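Side-chain contacts in PrimPol AEP domain (PP-N190) (Cyanophage S-2L, PDB 6ZP9), which probably serves as the catalytic domain of a primase-polymerase that makes and extends nucleic-acid strands for a phage whose DNA carries 2-aminoadenine: residues A[24-29]-A[112-117]; A[69-72]-A[76-79]. All coordinates share one frame; numbering follows the deposited sequence. Where two conformers were deposited one is given.

Interaction 1: A[24-29]-A[112-117]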
loop_
_atom_site.group_PDB
_atom_site.type_symbol
_atom_site.label_atom_id
_atom_site.label_comp_id
_atom_site.label_asym_id
_atom_site.label_seq_id
_atom_site.Cartn_x
_atom_site.Cartn_y
_atom_site.Cartn_z
ATOM N N SER A 24 10.372 4.335 3.171
ATOM C CA SER A 24 11.101 4.167 4.419
ATOM C C SER A 24 10.289 3.365 5.431
ATOM O O SER A 24 10.796 2.424 6.056
ATOM C CB SER A 24 11.449 5.544 4.983
ATOM O OG SER A 24 12.429 5.424 5.991
ATOM N N LEU A 25 9.027 3.731 5.620
ATOM C CA LEU A 25 8.207 3.000 6.573
ATOM C C LEU A 25 8.019 1.546 6.149
ATOM O O LEU A 25 7.875 0.664 7.001
ATOM C CB LEU A 25 6.867 3.706 6.740
ATOM C CG LEU A 25 6.945 5.115 7.343
ATOM C CD1 LEU A 25 5.558 5.764 7.322
ATOM C CD2 LEU A 25 7.500 5.088 8.762
ATOM N N LEU A 26 8.049 1.271 4.853
ATOM C CA LEU A 26 7.964 -0.099 4.366
ATOM C C LEU A 26 9.311 -0.807 4.342
ATOM O O LEU A 26 9.377 -1.950 3.870
ATOM C CB LEU A 26 7.346 -0.121 2.964
ATOM C CG LEU A 26 5.855 0.219 2.920
ATOM C CD1 LEU A 26 5.404 0.265 1.463
ATOM C CD2 LEU A 26 5.031 -0.790 3.729
ATOM N N ARG A 27 10.368 -0.160 4.845
ATOM C CA ARG A 27 11.729 -0.712 4.860
ATOM C C ARG A 27 12.173 -1.163 3.467
ATOM O O ARG A 27 12.921 -2.132 3.311
ATOM C CB ARG A 27 11.845 -1.841 5.887
ATOM C CG ARG A 27 11.569 -1.337 7.310
ATOM C CD ARG A 27 11.522 -2.451 8.365
ATOM N NE ARG A 27 12.785 -3.173 8.456
ATOM C CZ ARG A 27 13.801 -2.801 9.226
ATOM N NH1 ARG A 27 13.697 -1.713 9.977
ATOM N NH2 ARG A 27 14.917 -3.517 9.252
ATOM N N LYS A 28 11.732 -0.438 2.442
ATOM C CA LYS A 28 12.051 -0.752 1.057
ATOM C C LYS A 28 13.252 0.052 0.564
ATOM O O LYS A 28 13.714 1.005 1.197
ATOM C CB LYS A 28 10.839 -0.498 0.160
ATOM C CG LYS A 28 9.774 -1.557 0.280
ATOM C CD LYS A 28 8.535 -1.181 -0.540
ATOM C CE LYS A 28 8.790 -1.392 -2.022
ATOM N NZ LYS A 28 8.891 -2.843 -2.397
ATOM N N ASP A 29 13.759 -0.362 -0.589
ATOM C CA ASP A 29 14.937 0.208 -1.226
ATOM C C ASP A 29 14.463 0.865 -2.512
ATOM O O ASP A 29 13.890 0.189 -3.370
ATOM C CB ASP A 29 15.962 -0.899 -1.500
ATOM C CG ASP A 29 17.253 -0.398 -2.137
ATOM O OD1 ASP A 29 17.319 0.762 -2.597
ATOM O OD2 ASP A 29 18.222 -1.192 -2.177
ATOM N N PRO A 112 -2.136 -0.105 13.610
ATOM C CA PRO A 112 -1.299 -0.140 12.405
ATOM C C PRO A 112 0.027 0.583 12.628
ATOM O O PRO A 112 0.122 1.533 13.412
ATOM C CB PRO A 112 -2.162 0.578 11.358
ATOM C CG PRO A 112 -3.576 0.398 11.852
ATOM C CD PRO A 112 -3.469 0.470 13.349
ATOM N N SER A 113 1.071 0.102 11.947
ATOM C CA SER A 113 2.339 0.825 11.955
ATOM C C SER A 113 2.167 2.229 11.391
ATOM O O SER A 113 2.769 3.186 11.894
ATOM C CB SER A 113 3.387 0.061 11.150
ATOM O OG SER A 113 3.631 -1.216 11.715
ATOM N N PHE A 114 1.381 2.363 10.318
ATOM C CA PHE A 114 1.009 3.668 9.781
ATOM C C PHE A 114 -0.239 3.505 8.930
ATOM O O PHE A 114 -0.653 2.394 8.600
ATOM C CB PHE A 114 2.138 4.314 8.971
ATOM C CG PHE A 114 2.447 3.628 7.662
ATOM C CD1 PHE A 114 3.304 2.547 7.620
ATOM C CD2 PHE A 114 1.938 4.112 6.470
ATOM C CE1 PHE A 114 3.629 1.937 6.427
ATOM C CE2 PHE A 114 2.260 3.507 5.257
ATOM C CZ PHE A 114 3.113 2.410 5.241
ATOM N N GLN A 115 -0.845 4.636 8.601
ATOM C CA GLN A 115 -2.040 4.676 7.780
ATOM C C GLN A 115 -1.813 5.655 6.641
ATOM O O GLN A 115 -0.875 6.454 6.660
ATOM C CB GLN A 115 -3.279 5.060 8.615
ATOM C CG GLN A 115 -3.538 4.065 9.742
ATOM C CD GLN A 115 -4.724 4.425 10.596
ATOM O OE1 GLN A 115 -4.682 5.403 11.352
ATOM N NE2 GLN A 115 -5.789 3.624 10.509
ATOM N N LEU A 116 -2.669 5.568 5.630
ATOM C CA LEU A 116 -2.507 6.388 4.442
ATOM C C LEU A 116 -3.865 6.900 3.989
ATOM O O LEU A 116 -4.808 6.116 3.825
ATOM C CB LEU A 116 -1.831 5.604 3.316
ATOM C CG LEU A 116 -1.430 6.471 2.119
ATOM C CD1 LEU A 116 -0.029 6.122 1.658
ATOM C CD2 LEU A 116 -2.427 6.274 0.993
ATOM N N ARG A 117 -3.943 8.204 3.806
ATOM C CA ARG A 117 -5.128 8.827 3.231
ATOM C C ARG A 117 -4.916 8.917 1.726
ATOM O O ARG A 117 -3.949 9.532 1.279
ATOM C CB ARG A 117 -5.336 10.234 3.861
ATOM C CG ARG A 117 -6.735 10.822 3.770
ATOM C CD ARG A 117 -7.237 11.282 5.146
ATOM N NE ARG A 117 -6.185 11.929 5.923
ATOM C CZ ARG A 117 -6.109 11.935 7.256
ATOM N NH1 ARG A 117 -5.094 12.551 7.857
ATOM N NH2 ARG A 117 -7.044 11.340 7.992
#
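Helix 16-25 ends in a Schellman motif, and there Leu25 and Leu26 pack on Phe114, the first residue of strand 114-117. Arg27, the first residue to leave helical angles, takes positive phi (53°), and its N bonds to Ser24 O at 2.9 Å, turning the chain just beyond the two leucines. Leu25 comes over one face of the phenyl ring. Its methyl CD1 lies 4.0 Å from the centroid of the Phe114 ring, 19° off the normal, a CH-pi contact displaced somewhat toward the rim; its CB approaches Phe114 CE1 to 3.7 Å. Leu26 comes in at the rim of the same ring, close to the ring plane, with CD2 4.0 Å from Phe114 CZ. With CG lying between the backbone N and the carbonyl carbon (chi1 69°), the Phe114 ring is turned toward the helix end. Branched leucines suit the other side, supplying methyls for the face and the edge of one ring. The contact is purely apolar and buries 151 Å² in all. At the strand's start, a classic beta bulge sets Ser113 and Phe114 together opposite Tyr126 of strand 123-129. Phe114 also touches Val128 and Ile178 on the two flanking strands, 123-129 and 177-179, and Leu26 rests on Tyr126 and on Ala87 of strand 85-90, so that the helix end packs against this antiparallel sheet.

Interaction 2: A[69-72]-A[76-79]; sequences YIVV and GDSD
Where Gly76 and Asp77 come against Val71, Glu81 OE1 grips the loop by taking two hydrogen bonds, one from the backbone N of Asp77 and one from Ser78 OG. The loop after strand 67-71 doubles back here, and residues 76-77 cover Val71, the last residue of that strand.

The carboxylate of Asp77 reaches back to Val71 with one oxygen and serves a salt bridge with the other: OD2 pairs with Arg34 NH2, while Asp77 OD1 lies 4.0 Å from the methyl Val71 CG2. The CB of Asp77 starts away from strand 67-71, and the first torsion, with CG beside the backbone N and anti to the carbonyl carbon (chi1 -66°), swings the carboxylate back toward the valine. The two side chains lie at roughly a right angle, and OD1 is the oxygen that faces CG2.

The closer approach is made by backbone. Gly76 O sits against the forked end of Val71, 3.6 Å from CG1 and 4.0 Å from CG2. Glycine occupies position 76 because phi 153° and psi -157° leave no room for a side chain beside the preceding carbonyl. A beta-branched valine suits the strand and presents a compact, apolar surface to the loop.

Further along, the loop is tied by polar and charged groups: Asp79 OD1 bonds to Ser159 OG and Asn157 ND2. Arg34, which also pairs with Val71 through the backbone, ties the loop to the neighbouring strand 34-38.

Between the two segments themselves the contact, 91 Å² in total, is van der Waals packing of methyls on oxygens. Directional strength therefore comes from the flanking ionic and hydrogen-bonded partners, and the positive charge of Arg34 would be expected to stabilise the ionised form of Asp77.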
loop_
_atom_site.group_PDB
_atom_site.type_symbol
_atom_site.label_atom_id
_atom_site.label_comp_id
_atom_site.label_asym_id
_atom_site.label_seq_id
_atom_site.Cartn_x
_atom_site.Cartn_y
_atom_site.Cartn_z
ATOM N N TYR A 69 1.003 4.191 -7.935
ATOM C CA TYR A 69 0.999 3.006 -7.088
ATOM C C TYR A 69 2.408 2.432 -7.020
ATOM O O TYR A 69 3.214 2.600 -7.944
ATOM C CB TYR A 69 0.074 1.908 -7.635
ATOM C CG TYR A 69 -1.361 2.325 -7.833
ATOM C CD1 TYR A 69 -1.745 3.036 -8.967
ATOM C CD2 TYR A 69 -2.340 2.011 -6.890
ATOM C CE1 TYR A 69 -3.068 3.429 -9.162
ATOM C CE2 TYR A 69 -3.663 2.398 -7.071
ATOM C CZ TYR A 69 -4.023 3.107 -8.216
ATOM O OH TYR A 69 -5.333 3.499 -8.428
ATOM N N ILE A 70 2.687 1.695 -5.943
ATOM C CA ILE A 70 3.903 0.893 -5.873
ATOM C C ILE A 70 3.549 -0.546 -5.533
ATOM O O ILE A 70 2.588 -0.817 -4.811
ATOM C CB ILE A 70 4.918 1.432 -4.842
ATOM C CG1 ILE A 70 4.230 1.715 -3.494
ATOM C CG2 ILE A 70 5.643 2.658 -5.412
ATOM C CD1 ILE A 70 5.232 2.013 -2.366
ATOM N N VAL A 71 4.345 -1.473 -6.053
ATOM C CA VAL A 71 4.285 -2.848 -5.582
ATOM C C VAL A 71 4.866 -2.888 -4.173
ATOM O O VAL A 71 6.021 -2.501 -3.955
ATOM C CB VAL A 71 5.049 -3.781 -6.528
ATOM C CG1 VAL A 71 4.917 -5.231 -6.055
ATOM C CG2 VAL A 71 4.552 -3.616 -7.946
ATOM N N VAL A 72 4.063 -3.335 -3.206
ATOM C CA VAL A 72 4.537 -3.365 -1.823
ATOM C C VAL A 72 5.587 -4.460 -1.643
ATOM O O VAL A 72 6.667 -4.222 -1.085
ATOM C CB VAL A 72 3.354 -3.528 -0.847
ATOM C CG1 VAL A 72 3.848 -3.653 0.593
ATOM C CG2 VAL A 72 2.376 -2.349 -0.972
ATOM N N GLY A 76 9.727 -7.647 -8.033
ATOM C CA GLY A 76 9.242 -7.436 -9.384
ATOM C C GLY A 76 7.765 -7.093 -9.392
ATOM O O GLY A 76 7.215 -6.630 -8.399
ATOM N N ASP A 77 7.140 -7.343 -10.546
ATOM C CA ASP A 77 5.785 -6.881 -10.829
ATOM C C ASP A 77 4.721 -7.971 -10.753
ATOM O O ASP A 77 3.532 -7.647 -10.620
ATOM C CB ASP A 77 5.719 -6.263 -12.233
ATOM C CG ASP A 77 6.528 -5.004 -12.351
ATOM O OD1 ASP A 77 6.648 -4.279 -11.340
ATOM O OD2 ASP A 77 7.053 -4.730 -13.454
ATOM N N SER A 78 5.097 -9.235 -10.887
ATOM C CA SER A 78 4.143 -10.334 -10.854
ATOM C C SER A 78 4.343 -11.152 -9.581
ATOM O O SER A 78 5.389 -11.073 -8.926
ATOM C CB SER A 78 4.293 -11.227 -12.097
ATOM O OG SER A 78 5.559 -11.877 -12.130
ATOM N N ASP A 79 3.329 -11.954 -9.244
ATOM C CA ASP A 79 3.396 -12.741 -8.013
ATOM C C ASP A 79 4.631 -13.635 -7.975
ATOM O O ASP A 79 5.313 -13.713 -6.946
ATOM C CB ASP A 79 2.134 -13.588 -7.847
ATOM C CG ASP A 79 0.901 -12.753 -7.563
ATOM O OD1 ASP A 79 1.048 -11.574 -7.143
ATOM O OD2 ASP A 79 -0.220 -13.281 -7.751
#

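How the interactions relate
Interactions 1 and 2 belong to different antiparallel sheets of the domain, and their centres lie 15 Å apart. In sequence, both segments of interaction 2 fall between those of interaction 1. The turn after helix 16-25 bridges them: Lys28 NZ lies 2.9 Å from Val72 O, a probable hydrogen bond, and also forms a salt bridge with Asp74 in the turn between 69-72 and 76-79. An apolar touch accompanies it, Leu26 CD1 to Ile70 CD1 at 4.2 Å. Residues 24-29 join the sheets, with leucines on one and a lysine at a strand end of the other. The bound calcium ion, about 13 Å from the Phe114 side chain, is not liganded by it; interaction 1 is packing.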